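PDB 1G43: scaffolding protein from Clostridium cellulolyticum, which probably binds the cellulosome to crystalline cellulose through this family IIIa cellulose-binding module. Local coordinates for residues R44-Q49 with K145-V150; S80-S85 with Y94-L99; V6-N11 with L154-T159; C59-Y64 with E113-F118. All blocks are in the same frame, centred on the assembly; numbering follows the deposited sequence.

Contact 1 of 4, residues R44-Q49 with K145-V150; sequences RYYYTQ and KISAFV. With CA (calcium ion), chain B.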
loop_
_atom_site.group_PDB
_atom_site.type_symbol
_atom_site.label_atom_id
_atom_site.label_comp_id
_atom_site.label_asym_id
_atom_site.label_seq_id
_atom_site.Cartn_x
_atom_site.Cartn_y
_atom_site.Cartn_z
ATOM N N ARG A 44 -0.866 3.982 -1.905
ATOM C CA ARG A 44 -0.294 4.974 -1.009
ATOM C C ARG A 44 -0.712 4.826 0.455
ATOM O O ARG A 44 -1.864 4.502 0.760
ATOM C CB ARG A 44 -0.674 6.367 -1.467
ATOM C CG ARG A 44 -0.138 6.758 -2.809
ATOM C CD ARG A 44 -0.473 8.200 -3.032
ATOM N NE ARG A 44 0.191 8.744 -4.192
ATOM C CZ ARG A 44 -0.164 9.894 -4.754
ATOM N NH1 ARG A 44 -1.165 10.592 -4.236
ATOM N NH2 ARG A 44 0.459 10.337 -5.839
ATOM N N TYR A 45 0.227 5.098 1.358
ATOM C CA TYR A 45 -0.010 4.995 2.807
ATOM C C TYR A 45 0.531 6.265 3.453
ATOM O O TYR A 45 1.734 6.460 3.505
ATOM C CB TYR A 45 0.725 3.778 3.382
ATOM C CG TYR A 45 0.482 3.546 4.867
ATOM C CD1 TYR A 45 -0.581 2.776 5.298
ATOM C CD2 TYR A 45 1.286 4.147 5.828
ATOM C CE1 TYR A 45 -0.852 2.612 6.659
ATOM C CE2 TYR A 45 1.028 3.988 7.198
ATOM C CZ TYR A 45 -0.054 3.221 7.600
ATOM O OH TYR A 45 -0.370 3.098 8.931
ATOM N N TYR A 46 -0.357 7.094 3.978
ATOM C CA TYR A 46 0.040 8.369 4.565
ATOM C C TYR A 46 0.405 8.363 6.058
ATOM O O TYR A 46 -0.297 7.789 6.863
ATOM C CB TYR A 46 -1.054 9.388 4.275
ATOM C CG TYR A 46 -1.209 9.708 2.792
ATOM C CD1 TYR A 46 -1.905 8.855 1.930
ATOM C CD2 TYR A 46 -0.658 10.865 2.263
ATOM C CE1 TYR A 46 -2.055 9.157 0.572
ATOM C CE2 TYR A 46 -0.790 11.179 0.917
ATOM C CZ TYR A 46 -1.493 10.326 0.072
ATOM O OH TYR A 46 -1.633 10.679 -1.255
ATOM N N TYR A 47 1.495 9.026 6.426
ATOM C CA TYR A 47 1.936 9.038 7.821
ATOM C C TYR A 47 2.719 10.271 8.217
ATOM O O TYR A 47 3.047 11.114 7.370
ATOM C CB TYR A 47 2.837 7.831 8.089
ATOM C CG TYR A 47 4.112 7.838 7.261
ATOM C CD1 TYR A 47 4.071 7.570 5.898
ATOM C CD2 TYR A 47 5.353 8.123 7.831
ATOM C CE1 TYR A 47 5.211 7.576 5.117
ATOM C CE2 TYR A 47 6.524 8.134 7.053
ATOM C CZ TYR A 47 6.433 7.851 5.687
ATOM O OH TYR A 47 7.534 7.788 4.887
ATOM N N THR A 48 3.009 10.380 9.521
ATOM C CA THR A 48 3.829 11.473 10.021
ATOM C C THR A 48 5.177 10.861 10.353
ATOM O O THR A 48 5.288 9.899 11.107
ATOM C CB THR A 48 3.235 12.211 11.264
ATOM O OG1 THR A 48 2.732 11.270 12.216
ATOM C CG2 THR A 48 2.122 13.193 10.819
ATOM N N GLN A 49 6.197 11.419 9.740
ATOM C CA GLN A 49 7.572 10.972 9.864
ATOM C C GLN A 49 8.112 10.926 11.314
ATOM O O GLN A 49 8.861 10.033 11.677
ATOM C CB GLN A 49 8.419 11.914 8.996
ATOM C CG GLN A 49 9.729 11.354 8.558
ATOM C CD GLN A 49 10.446 12.256 7.566
ATOM O OE1 GLN A 49 10.707 13.432 7.833
ATOM N NE2 GLN A 49 10.777 11.696 6.415
ATOM N N LYS A 145 -8.795 4.955 4.303
ATOM C CA LYS A 145 -7.716 5.915 4.511
ATOM C C LYS A 145 -6.406 5.586 3.761
ATOM O O LYS A 145 -5.344 6.170 4.020
ATOM C CB LYS A 145 -7.432 6.109 6.005
ATOM C CG LYS A 145 -8.496 6.870 6.788
ATOM C CD LYS A 145 -8.781 8.205 6.164
ATOM C CE LYS A 145 -9.351 9.201 7.174
ATOM N NZ LYS A 145 -8.279 9.645 8.121
ATOM N N ILE A 146 -6.477 4.639 2.838
ATOM C CA ILE A 146 -5.312 4.337 2.027
ATOM C C ILE A 146 -5.799 4.534 0.603
ATOM O O ILE A 146 -7.008 4.503 0.348
ATOM C CB ILE A 146 -4.773 2.916 2.273
ATOM C CG1 ILE A 146 -5.909 1.915 2.438
ATOM C CG2 ILE A 146 -3.849 2.928 3.489
ATOM C CD1 ILE A 146 -6.235 1.167 1.168
ATOM N N SER A 147 -4.892 4.762 -0.329
ATOM C CA SER A 147 -5.342 5.001 -1.687
ATOM C C SER A 147 -4.702 4.113 -2.711
ATOM O O SER A 147 -3.575 3.630 -2.544
ATOM C CB SER A 147 -5.077 6.433 -2.058
ATOM O OG SER A 147 -3.783 6.764 -1.618
ATOM N N ALA A 148 -5.451 3.911 -3.782
ATOM C CA ALA A 148 -5.026 3.101 -4.896
ATOM C C ALA A 148 -5.303 3.917 -6.136
ATOM O O ALA A 148 -6.414 4.449 -6.303
ATOM C CB ALA A 148 -5.803 1.813 -4.934
ATOM N N PHE A 149 -4.277 4.028 -6.984
ATOM C CA PHE A 149 -4.338 4.762 -8.243
ATOM C C PHE A 149 -4.099 3.816 -9.389
ATOM O O PHE A 149 -3.218 2.959 -9.334
ATOM C CB PHE A 149 -3.256 5.833 -8.323
ATOM C CG PHE A 149 -3.444 6.958 -7.364
ATOM C CD1 PHE A 149 -3.091 6.817 -6.033
ATOM C CD2 PHE A 149 -3.994 8.153 -7.791
ATOM C CE1 PHE A 149 -3.284 7.855 -5.133
ATOM C CE2 PHE A 149 -4.192 9.197 -6.899
ATOM C CZ PHE A 149 -3.832 9.037 -5.555
ATOM N N VAL A 150 -4.895 3.972 -10.437
ATOM C CA VAL A 150 -4.732 3.145 -11.612
ATOM C C VAL A 150 -4.459 4.087 -12.749
ATOM O O VAL A 150 -5.275 4.989 -13.038
ATOM C CB VAL A 150 -5.982 2.355 -11.886
ATOM C CG1 VAL A 150 -5.901 1.733 -13.261
ATOM C CG2 VAL A 150 -6.126 1.272 -10.820
HETATM CA CA CA B . 3.988 9.393 13.089
HETATM O O HOH W 1 4.756 6.917 12.124
#
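The tilted F149 ring comes over the rim of one face of the R44 guanidinium, the two planes 50° apart; CE1 and CZ do the touching, with CZ of F149 3.4 Å from NH1 of R44. A second flat group, the Y46 ring, receives S147 OG at its edge and in its plane, 3.7 Å from CE1. R44 and Y46 lie on strand 41-47, S147 and F149 on the antiparallel strand 147-150, its neighbour in one sheet of the beta-sandwich of this cellulose-binding module. R44 reaches F149 because its chain is extended from CG to NE; CD of R44 comes to 3.5 Å from CE1 of F149, obliquely to the ring. The same guanidinium donates from NH1 to the hydroxyl OH of Y46 at 3.0 Å, with that oxygen 29° out of the guanidinium plane; one strand thus steadies its own arginine. S147 OG sits between its backbone N and carbonyl carbon (chi1 44°), a position that sets it beside R44 CB and the Y46 edge. Beneath, R44 and S147 form a hydrogen-bonded pair, with R44 N to S147 O at 2.8 Å the shorter bond. On the other side of the sheet I146 CG2 meets Y45 CD1 at 3.7 Å. Past the strand end the chain enters the calcium site, shared with D50, D127, N130, D131 and a water: T48 chelates the calcium ion with its backbone O and its OG1, each at 2.4 Å.

Contact 2 of 4, residues S80-S85 with Y94-L99; sequences SFKAVS and YLEVAL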
loop_
_atom_site.group_PDB
_atom_site.type_symbol
_atom_site.label_atom_id
_atom_site.label_comp_id
_atom_site.label_asym_id
_atom_site.label_seq_id
_atom_site.Cartn_x
_atom_site.Cartn_y
_atom_site.Cartn_z
ATOM N N SER A 80 8.454 3.619 -2.236
ATOM C CA SER A 80 9.061 4.945 -2.293
ATOM C C SER A 80 8.481 5.827 -1.213
ATOM O O SER A 80 7.314 5.696 -0.869
ATOM C CB SER A 80 8.791 5.617 -3.637
ATOM O OG SER A 80 9.547 4.979 -4.632
ATOM N N PHE A 81 9.292 6.745 -0.709
ATOM C CA PHE A 81 8.844 7.650 0.330
ATOM C C PHE A 81 8.944 9.103 -0.136
ATOM O O PHE A 81 10.034 9.628 -0.395
ATOM C CB PHE A 81 9.660 7.386 1.578
ATOM C CG PHE A 81 9.504 5.991 2.094
ATOM C CD1 PHE A 81 8.321 5.599 2.736
ATOM C CD2 PHE A 81 10.534 5.062 1.953
ATOM C CE1 PHE A 81 8.169 4.311 3.236
ATOM C CE2 PHE A 81 10.391 3.763 2.453
ATOM C CZ PHE A 81 9.205 3.390 3.098
ATOM N N LYS A 82 7.798 9.761 -0.239
ATOM C CA LYS A 82 7.788 11.133 -0.737
ATOM C C LYS A 82 7.071 12.087 0.205
ATOM O O LYS A 82 6.226 11.672 0.970
ATOM C CB LYS A 82 7.125 11.136 -2.107
ATOM C CG LYS A 82 7.564 9.968 -2.981
ATOM C CD LYS A 82 6.984 10.023 -4.411
ATOM C CE LYS A 82 7.413 8.760 -5.174
ATOM N NZ LYS A 82 7.227 8.865 -6.629
ATOM N N ALA A 83 7.406 13.367 0.138
ATOM C CA ALA A 83 6.769 14.334 1.005
ATOM C C ALA A 83 5.380 14.732 0.521
ATOM O O ALA A 83 5.033 14.591 -0.656
ATOM C CB ALA A 83 7.620 15.562 1.119
ATOM N N VAL A 84 4.577 15.211 1.464
ATOM C CA VAL A 84 3.237 15.685 1.173
ATOM C C VAL A 84 3.378 17.190 1.346
ATOM O O VAL A 84 3.541 17.687 2.455
ATOM C CB VAL A 84 2.199 15.162 2.170
ATOM C CG1 VAL A 84 0.806 15.591 1.729
ATOM C CG2 VAL A 84 2.278 13.650 2.285
ATOM N N SER A 85 3.367 17.911 0.233
ATOM C CA SER A 85 3.498 19.378 0.256
ATOM C C SER A 85 2.197 19.934 -0.323
ATOM O O SER A 85 1.825 19.590 -1.442
ATOM C CB SER A 85 4.673 19.821 -0.624
ATOM O OG SER A 85 5.344 20.947 -0.083
ATOM N N TYR A 94 4.382 10.025 2.547
ATOM C CA TYR A 94 3.571 8.899 2.192
ATOM C C TYR A 94 4.367 7.812 1.522
ATOM O O TYR A 94 5.304 8.080 0.787
ATOM C CB TYR A 94 2.395 9.337 1.309
ATOM C CG TYR A 94 2.717 9.772 -0.121
ATOM C CD1 TYR A 94 2.719 8.848 -1.176
ATOM C CD2 TYR A 94 2.936 11.120 -0.433
ATOM C CE1 TYR A 94 2.919 9.251 -2.497
ATOM C CE2 TYR A 94 3.137 11.531 -1.752
ATOM C CZ TYR A 94 3.126 10.595 -2.770
ATOM O OH TYR A 94 3.337 11.002 -4.054
ATOM N N LEU A 95 4.012 6.574 1.815
ATOM C CA LEU A 95 4.656 5.445 1.185
ATOM C C LEU A 95 3.941 5.251 -0.139
ATOM O O LEU A 95 2.737 5.392 -0.199
ATOM C CB LEU A 95 4.477 4.174 2.027
ATOM C CG LEU A 95 4.626 2.820 1.311
ATOM C CD1 LEU A 95 5.985 2.669 0.618
ATOM C CD2 LEU A 95 4.406 1.728 2.328
ATOM N N GLU A 96 4.678 4.966 -1.199
ATOM C CA GLU A 96 4.037 4.675 -2.464
ATOM C C GLU A 96 4.521 3.317 -2.898
ATOM O O GLU A 96 5.706 3.125 -3.113
ATOM C CB GLU A 96 4.365 5.685 -3.552
ATOM C CG GLU A 96 3.626 5.350 -4.842
ATOM C CD GLU A 96 3.806 6.399 -5.913
ATOM O OE1 GLU A 96 4.922 6.504 -6.458
ATOM O OE2 GLU A 96 2.835 7.124 -6.193
ATOM N N VAL A 97 3.599 2.367 -2.997
ATOM C CA VAL A 97 3.942 1.022 -3.424
ATOM C C VAL A 97 3.671 0.885 -4.920
ATOM O O VAL A 97 2.605 1.275 -5.407
ATOM C CB VAL A 97 3.131 -0.026 -2.639
ATOM C CG1 VAL A 97 3.520 -1.413 -3.069
ATOM C CG2 VAL A 97 3.389 0.122 -1.161
ATOM N N ALA A 98 4.629 0.356 -5.661
ATOM C CA ALA A 98 4.450 0.189 -7.099
ATOM C C ALA A 98 4.992 -1.159 -7.505
ATOM O O ALA A 98 5.608 -1.830 -6.700
ATOM C CB ALA A 98 5.177 1.268 -7.840
ATOM N N LEU A 99 4.761 -1.555 -8.752
ATOM C CA LEU A 99 5.251 -2.835 -9.258
ATOM C C LEU A 99 6.000 -2.626 -10.575
ATOM O O LEU A 99 5.635 -1.768 -11.378
ATOM C CB LEU A 99 4.101 -3.826 -9.453
ATOM C CG LEU A 99 3.297 -4.188 -8.198
ATOM C CD1 LEU A 99 2.111 -3.272 -8.086
ATOM C CD2 LEU A 99 2.813 -5.606 -8.267
HETATM O O HOH W 2 7.479 3.154 -5.329
#
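K82 lies across the aromatic ring of Y94, its CB over one face and 4.0 Å from CE2, in the beta hairpin of strands 77-88 and 91-99. V84 approaches the same ring differently: CG2 stands at the edge, in the ring plane, 3.8 Å from CD2. Y94 takes this place with CG between its backbone N and carbonyl carbon (chi1 71°), which folds the ring back over the partner strand. Beyond CG the lysine runs extended past the Y94 hydroxyl, and its NZ ends 3.3 Å from OE1 of E96, a weak salt bridge along the same face of the sheet. On the other face F81 and L95 form a non-hydrogen-bonded pair; the ring atom CE1 of F81 meets CD1 of L95 at 3.8 Å. These two side chains look into the sandwich, where F57 of strand 55-66 also packs against them. Backbone bonds link S80 with E96 and K82 with Y94 in antiparallel register, and the bond from E96 N to S80 O is 2.8 Å. At the S80 end a water bridges the strands, lying 2.8 Å from S80 OG and donating to the carbonyl O of E96.

Contact 3 of 4, residues V6-N11 with L154-T159; sequences VSVQFN and LAYGST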
loop_
_atom_site.group_PDB
_atom_site.type_symbol
_atom_site.label_atom_id
_atom_site.label_comp_id
_atom_site.label_asym_id
_atom_site.label_seq_id
_atom_site.Cartn_x
_atom_site.Cartn_y
_atom_site.Cartn_z
ATOM N N VAL A 6 -10.961 -0.836 -9.052
ATOM C CA VAL A 6 -10.481 -1.867 -8.123
ATOM C C VAL A 6 -11.064 -1.629 -6.739
ATOM O O VAL A 6 -11.475 -0.526 -6.406
ATOM C CB VAL A 6 -8.933 -1.891 -8.017
ATOM C CG1 VAL A 6 -8.348 -2.066 -9.385
ATOM C CG2 VAL A 6 -8.404 -0.620 -7.366
ATOM N N SER A 7 -11.116 -2.683 -5.949
ATOM C CA SER A 7 -11.606 -2.608 -4.586
ATOM C C SER A 7 -10.361 -2.929 -3.754
ATOM O O SER A 7 -9.527 -3.724 -4.193
ATOM C CB SER A 7 -12.666 -3.695 -4.388
ATOM O OG SER A 7 -13.001 -3.888 -3.013
ATOM N N VAL A 8 -10.213 -2.353 -2.568
ATOM C CA VAL A 8 -9.020 -2.681 -1.772
ATOM C C VAL A 8 -9.249 -2.952 -0.282
ATOM O O VAL A 8 -10.010 -2.247 0.376
ATOM C CB VAL A 8 -7.959 -1.568 -1.870
ATOM C CG1 VAL A 8 -6.737 -1.950 -1.002
ATOM C CG2 VAL A 8 -7.568 -1.336 -3.329
ATOM N N GLN A 9 -8.609 -3.981 0.242
ATOM C CA GLN A 9 -8.712 -4.283 1.658
ATOM C C GLN A 9 -7.348 -4.092 2.287
ATOM O O GLN A 9 -6.312 -4.207 1.612
ATOM C CB GLN A 9 -9.217 -5.693 1.889
ATOM C CG GLN A 9 -10.717 -5.781 1.855
ATOM C CD GLN A 9 -11.203 -7.158 2.215
ATOM O OE1 GLN A 9 -10.861 -8.152 1.560
ATOM N NE2 GLN A 9 -11.988 -7.238 3.263
ATOM N N PHE A 10 -7.343 -3.825 3.588
ATOM C CA PHE A 10 -6.116 -3.525 4.291
ATOM C C PHE A 10 -6.024 -4.194 5.663
ATOM O O PHE A 10 -7.034 -4.579 6.227
ATOM C CB PHE A 10 -6.055 -2.000 4.421
ATOM C CG PHE A 10 -4.973 -1.491 5.323
ATOM C CD1 PHE A 10 -3.741 -1.145 4.818
ATOM C CD2 PHE A 10 -5.208 -1.327 6.672
ATOM C CE1 PHE A 10 -2.730 -0.625 5.653
ATOM C CE2 PHE A 10 -4.227 -0.822 7.508
ATOM C CZ PHE A 10 -2.983 -0.468 7.001
ATOM N N ASN A 11 -4.800 -4.343 6.175
ATOM C CA ASN A 11 -4.538 -4.911 7.506
ATOM C C ASN A 11 -3.070 -4.646 7.827
ATOM O O ASN A 11 -2.265 -4.470 6.913
ATOM C CB ASN A 11 -4.885 -6.432 7.569
ATOM C CG ASN A 11 -3.654 -7.375 7.493
ATOM O OD1 ASN A 11 -2.739 -7.328 8.326
ATOM N ND2 ASN A 11 -3.660 -8.269 6.499
ATOM N N LEU A 154 -7.233 8.222 -9.158
ATOM C CA LEU A 154 -7.765 7.556 -7.970
ATOM C C LEU A 154 -8.834 6.547 -8.310
ATOM O O LEU A 154 -9.827 6.894 -8.945
ATOM C CB LEU A 154 -8.347 8.607 -7.015
ATOM C CG LEU A 154 -8.822 8.196 -5.621
ATOM C CD1 LEU A 154 -7.657 7.779 -4.754
ATOM C CD2 LEU A 154 -9.497 9.401 -4.985
ATOM N N ALA A 155 -8.647 5.307 -7.870
ATOM C CA ALA A 155 -9.604 4.246 -8.145
ATOM C C ALA A 155 -10.310 3.757 -6.883
ATOM O O ALA A 155 -11.401 3.177 -6.960
ATOM C CB ALA A 155 -8.899 3.084 -8.843
ATOM N N TYR A 156 -9.680 3.987 -5.730
ATOM C CA TYR A 156 -10.219 3.576 -4.423
ATOM C C TYR A 156 -9.636 4.424 -3.279
ATOM O O TYR A 156 -8.480 4.869 -3.335
ATOM C CB TYR A 156 -9.901 2.109 -4.154
ATOM C CG TYR A 156 -10.303 1.623 -2.772
ATOM C CD1 TYR A 156 -11.600 1.163 -2.507
ATOM C CD2 TYR A 156 -9.390 1.670 -1.709
ATOM C CE1 TYR A 156 -11.978 0.769 -1.208
ATOM C CE2 TYR A 156 -9.752 1.280 -0.409
ATOM C CZ TYR A 156 -11.041 0.833 -0.165
ATOM O OH TYR A 156 -11.373 0.473 1.124
ATOM N N GLY A 157 -10.456 4.666 -2.259
ATOM C CA GLY A 157 -10.012 5.426 -1.107
ATOM C C GLY A 157 -10.008 6.940 -1.198
ATOM O O GLY A 157 -10.740 7.549 -1.978
ATOM N N SER A 158 -9.160 7.554 -0.382
ATOM C CA SER A 158 -9.062 9.002 -0.339
ATOM C C SER A 158 -7.639 9.424 0.020
ATOM O O SER A 158 -6.821 8.584 0.398
ATOM C CB SER A 158 -10.032 9.541 0.703
ATOM O OG SER A 158 -9.961 8.726 1.859
ATOM N N THR A 159 -7.366 10.720 -0.100
ATOM C CA THR A 159 -6.060 11.278 0.204
ATOM C C THR A 159 -6.335 12.395 1.224
ATOM O O THR A 159 -7.435 12.942 1.239
ATOM C CB THR A 159 -5.434 11.963 -1.042
ATOM O OG1 THR A 159 -6.203 13.126 -1.354
ATOM C CG2 THR A 159 -5.473 11.067 -2.282
#
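V8 and Y156 meet by a CH-pi contact: CB of V8 sits 3.9 Å from the centroid of the Y156 ring and 27° off the ring normal, so it lies over the face. The closest carbon pair is V8 CB to Y156 CD2 at 3.5 Å. Backbone joins the side chain here, since the peptide N of V8 stands 3.7 Å above the ring plane of Y156, over its centre. With CG anti to the backbone N (chi1 175°) the Y156 ring reaches strand 6-11, and chi2 of 86° turns its face to V8.

Further aliphatic packing comes from V6, whose CG2 is 4.0 Å from CB of A155. No hydrogen bond joins the two segments. The Y156 hydroxyl OH does come to 3.1 Å from V8 O, but its hydrogen bond is made with D142 OD1, and W143 O is a weaker partner.

In the backbone, A155 and Y156 both face A148, a classic beta bulge in the pairing with strand 147-150.

The contact joins two sheets of the sandwich. Strand 6-11 pairs with strand 18-30, whose V28 touches V6 and V8, while strand 153-155 is one of the two edge strands of the five-stranded sheet, beside strand 147-150; V8 reaches that sheet too, packing on A148.

Contact 4 of 4, residues C59-Y64 with E113-F118; sequences CDHAGY and EIQTRF. Unlike the reference sequence in segment 59-64: C59 (reference Gly).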
loop_
_atom_site.group_PDB
_atom_site.type_symbol
_atom_site.label_atom_id
_atom_site.label_comp_id
_atom_site.label_asym_id
_atom_site.label_seq_id
_atom_site.Cartn_x
_atom_site.Cartn_y
_atom_site.Cartn_z
ATOM N N CYS A 59 9.123 -5.919 0.915
ATOM C CA CYS A 59 7.870 -6.544 0.461
ATOM C C CYS A 59 8.075 -7.973 0.928
ATOM O O CYS A 59 8.929 -8.669 0.396
ATOM C CB CYS A 59 7.677 -6.564 -1.058
ATOM S SG CYS A 59 6.109 -7.421 -1.560
ATOM N N ASP A 60 7.315 -8.390 1.933
ATOM C CA ASP A 60 7.426 -9.739 2.477
ATOM C C ASP A 60 6.798 -10.810 1.575
ATOM O O ASP A 60 7.218 -11.966 1.583
ATOM C CB ASP A 60 6.780 -9.808 3.870
ATOM C CG ASP A 60 7.419 -8.841 4.862
ATOM O OD1 ASP A 60 8.652 -8.631 4.794
ATOM O OD2 ASP A 60 6.676 -8.304 5.723
ATOM N N HIS A 61 5.808 -10.419 0.793
ATOM C CA HIS A 61 5.136 -11.371 -0.082
ATOM C C HIS A 61 4.134 -10.667 -0.976
ATOM O O HIS A 61 3.423 -9.769 -0.531
ATOM C CB HIS A 61 4.379 -12.412 0.740
ATOM C CG HIS A 61 3.443 -13.240 -0.071
ATOM N ND1 HIS A 61 3.867 -14.301 -0.840
ATOM C CD2 HIS A 61 2.124 -13.092 -0.328
ATOM C CE1 HIS A 61 2.853 -14.766 -1.544
ATOM N NE2 HIS A 61 1.783 -14.047 -1.254
ATOM N N ALA A 62 4.097 -11.072 -2.239
ATOM C CA ALA A 62 3.137 -10.522 -3.177
ATOM C C ALA A 62 2.844 -11.613 -4.185
ATOM O O ALA A 62 3.765 -12.269 -4.689
ATOM C CB ALA A 62 3.693 -9.297 -3.870
ATOM N N GLY A 63 1.566 -11.809 -4.482
ATOM C CA GLY A 63 1.211 -12.845 -5.428
ATOM C C GLY A 63 -0.210 -12.793 -5.932
ATOM O O GLY A 63 -1.060 -12.085 -5.367
ATOM N N TYR A 64 -0.457 -13.535 -7.017
ATOM C CA TYR A 64 -1.788 -13.608 -7.615
ATOM C C TYR A 64 -1.955 -14.745 -8.626
ATOM O O TYR A 64 -0.992 -15.314 -9.141
ATOM C CB TYR A 64 -2.167 -12.277 -8.265
ATOM C CG TYR A 64 -1.353 -11.942 -9.492
ATOM C CD1 TYR A 64 -1.764 -12.356 -10.763
ATOM C CD2 TYR A 64 -0.170 -11.225 -9.387
ATOM C CE1 TYR A 64 -1.007 -12.060 -11.900
ATOM C CE2 TYR A 64 0.582 -10.928 -10.505
ATOM C CZ TYR A 64 0.160 -11.343 -11.762
ATOM O OH TYR A 64 0.892 -11.005 -12.879
ATOM N N GLU A 113 -2.349 -9.897 -3.583
ATOM C CA GLU A 113 -2.058 -9.623 -2.186
ATOM C C GLU A 113 -0.638 -9.077 -2.118
ATOM O O GLU A 113 0.277 -9.641 -2.693
ATOM C CB GLU A 113 -2.185 -10.882 -1.343
ATOM C CG GLU A 113 -1.902 -10.609 0.131
ATOM C CD GLU A 113 -2.116 -11.821 1.026
ATOM O OE1 GLU A 113 -2.364 -12.934 0.496
ATOM O OE2 GLU A 113 -2.034 -11.660 2.260
ATOM N N ILE A 114 -0.473 -7.962 -1.419
ATOM C CA ILE A 114 0.809 -7.291 -1.319
ATOM C C ILE A 114 1.136 -6.958 0.134
ATOM O O ILE A 114 0.523 -6.064 0.711
ATOM C CB ILE A 114 0.762 -5.999 -2.137
ATOM C CG1 ILE A 114 0.292 -6.313 -3.554
ATOM C CG2 ILE A 114 2.124 -5.346 -2.167
ATOM C CD1 ILE A 114 0.279 -5.124 -4.464
ATOM N N GLN A 115 2.105 -7.660 0.717
ATOM C CA GLN A 115 2.466 -7.441 2.114
ATOM C C GLN A 115 3.778 -6.741 2.203
ATOM O O GLN A 115 4.788 -7.233 1.727
ATOM C CB GLN A 115 2.484 -8.752 2.896
ATOM C CG GLN A 115 1.117 -9.446 2.852
ATOM C CD GLN A 115 1.015 -10.642 3.794
ATOM O OE1 GLN A 115 1.695 -11.648 3.625
ATOM N NE2 GLN A 115 0.152 -10.530 4.791
ATOM N N THR A 116 3.732 -5.570 2.825
ATOM C CA THR A 116 4.891 -4.713 2.936
ATOM C C THR A 116 5.110 -4.172 4.340
ATOM O O THR A 116 4.207 -4.162 5.196
ATOM C CB THR A 116 4.751 -3.473 2.018
ATOM O OG1 THR A 116 3.887 -2.521 2.657
ATOM C CG2 THR A 116 4.129 -3.847 0.661
ATOM N N ARG A 117 6.335 -3.703 4.552
ATOM C CA ARG A 117 6.689 -3.095 5.809
ATOM C C ARG A 117 7.885 -2.188 5.590
ATOM O O ARG A 117 8.592 -2.304 4.589
ATOM C CB ARG A 117 6.992 -4.170 6.878
ATOM C CG ARG A 117 8.416 -4.764 6.869
ATOM C CD ARG A 117 8.513 -6.008 7.762
ATOM N NE ARG A 117 9.323 -7.017 7.103
ATOM C CZ ARG A 117 10.572 -7.297 7.421
ATOM N NH1 ARG A 117 11.172 -6.655 8.416
ATOM N NH2 ARG A 117 11.236 -8.187 6.714
ATOM N N PHE A 118 8.071 -1.254 6.502
ATOM C CA PHE A 118 9.219 -0.391 6.435
ATOM C C PHE A 118 9.619 0.059 7.845
ATOM O O PHE A 118 8.807 0.070 8.763
ATOM C CB PHE A 118 9.006 0.798 5.484
ATOM C CG PHE A 118 7.950 1.758 5.904
ATOM C CD1 PHE A 118 6.621 1.549 5.557
ATOM C CD2 PHE A 118 8.284 2.916 6.583
ATOM C CE1 PHE A 118 5.639 2.490 5.869
ATOM C CE2 PHE A 118 7.316 3.866 6.904
ATOM C CZ PHE A 118 5.984 3.652 6.542
HETATM O O HOH W 3 3.980 -7.341 5.697
HETATM O O HOH W 4 10.824 -9.468 4.181
#
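A classic beta bulge interrupts the antiparallel pairing of strands 55-66 and 111-120: D60 and H61 both face Q115, and the register shifts by one residue. Q115 O takes the N-H of D60 at 2.8 Å and a weak, longer bond from H61 N. Q115 N returns an almost straight bond to H61 O, 2.8 Å long at 170°. Past the bulge, G63 and E113 exchange two backbone bonds, and A62 CA lies only 3.0 Å from E113 O in a CA-H...O contact.

The bulge also places the D60 carboxylate beside R117. R117 grips OD1 of D60 side-on: NE at 2.9 Å on the syn lone pair, NH2 at 3.2 Å on the same syn side but 23° out of the carboxylate plane. Carboxylate and guanidinium are nearly coplanar, 28° apart, and the arginine bends at chi3 to reach this alignment. W58 adds a cation-pi contact to the same guanidinium, and a water donates to D60 OD2.

C59 (glycine in the reference sequence), A62, I114 and T116 line the inner face, where V77 of strand 77-88 packs on C59 and A62. Strand 111-120 lies between strand 55-66 and strand 18-30, whose F26 and A24 make backbone hydrogen bonds with I114 and T116.

Strand 6-11 opens the outermost loop of the chain, which contact 3 closes at 154-159, near the C terminus. Within it, strand 41-47 begins the loop that contact 1 closes at 145-150. Further in, 59-64 meets 113-118 in contact 4, and contact 2 closes the shortest loop, the hairpin 80-85 with 94-99. The four nest in the order 3, 1, 4, 2, and none cross. Contacts 1 and 2 share one sheet, linked by Y45 O to L95 N at 2.8 Å, and A148 ties contact 1 to A155 of contact 3. F118 of contact 4 packs on F81 and L95 of contact 2, joining the facing sheets.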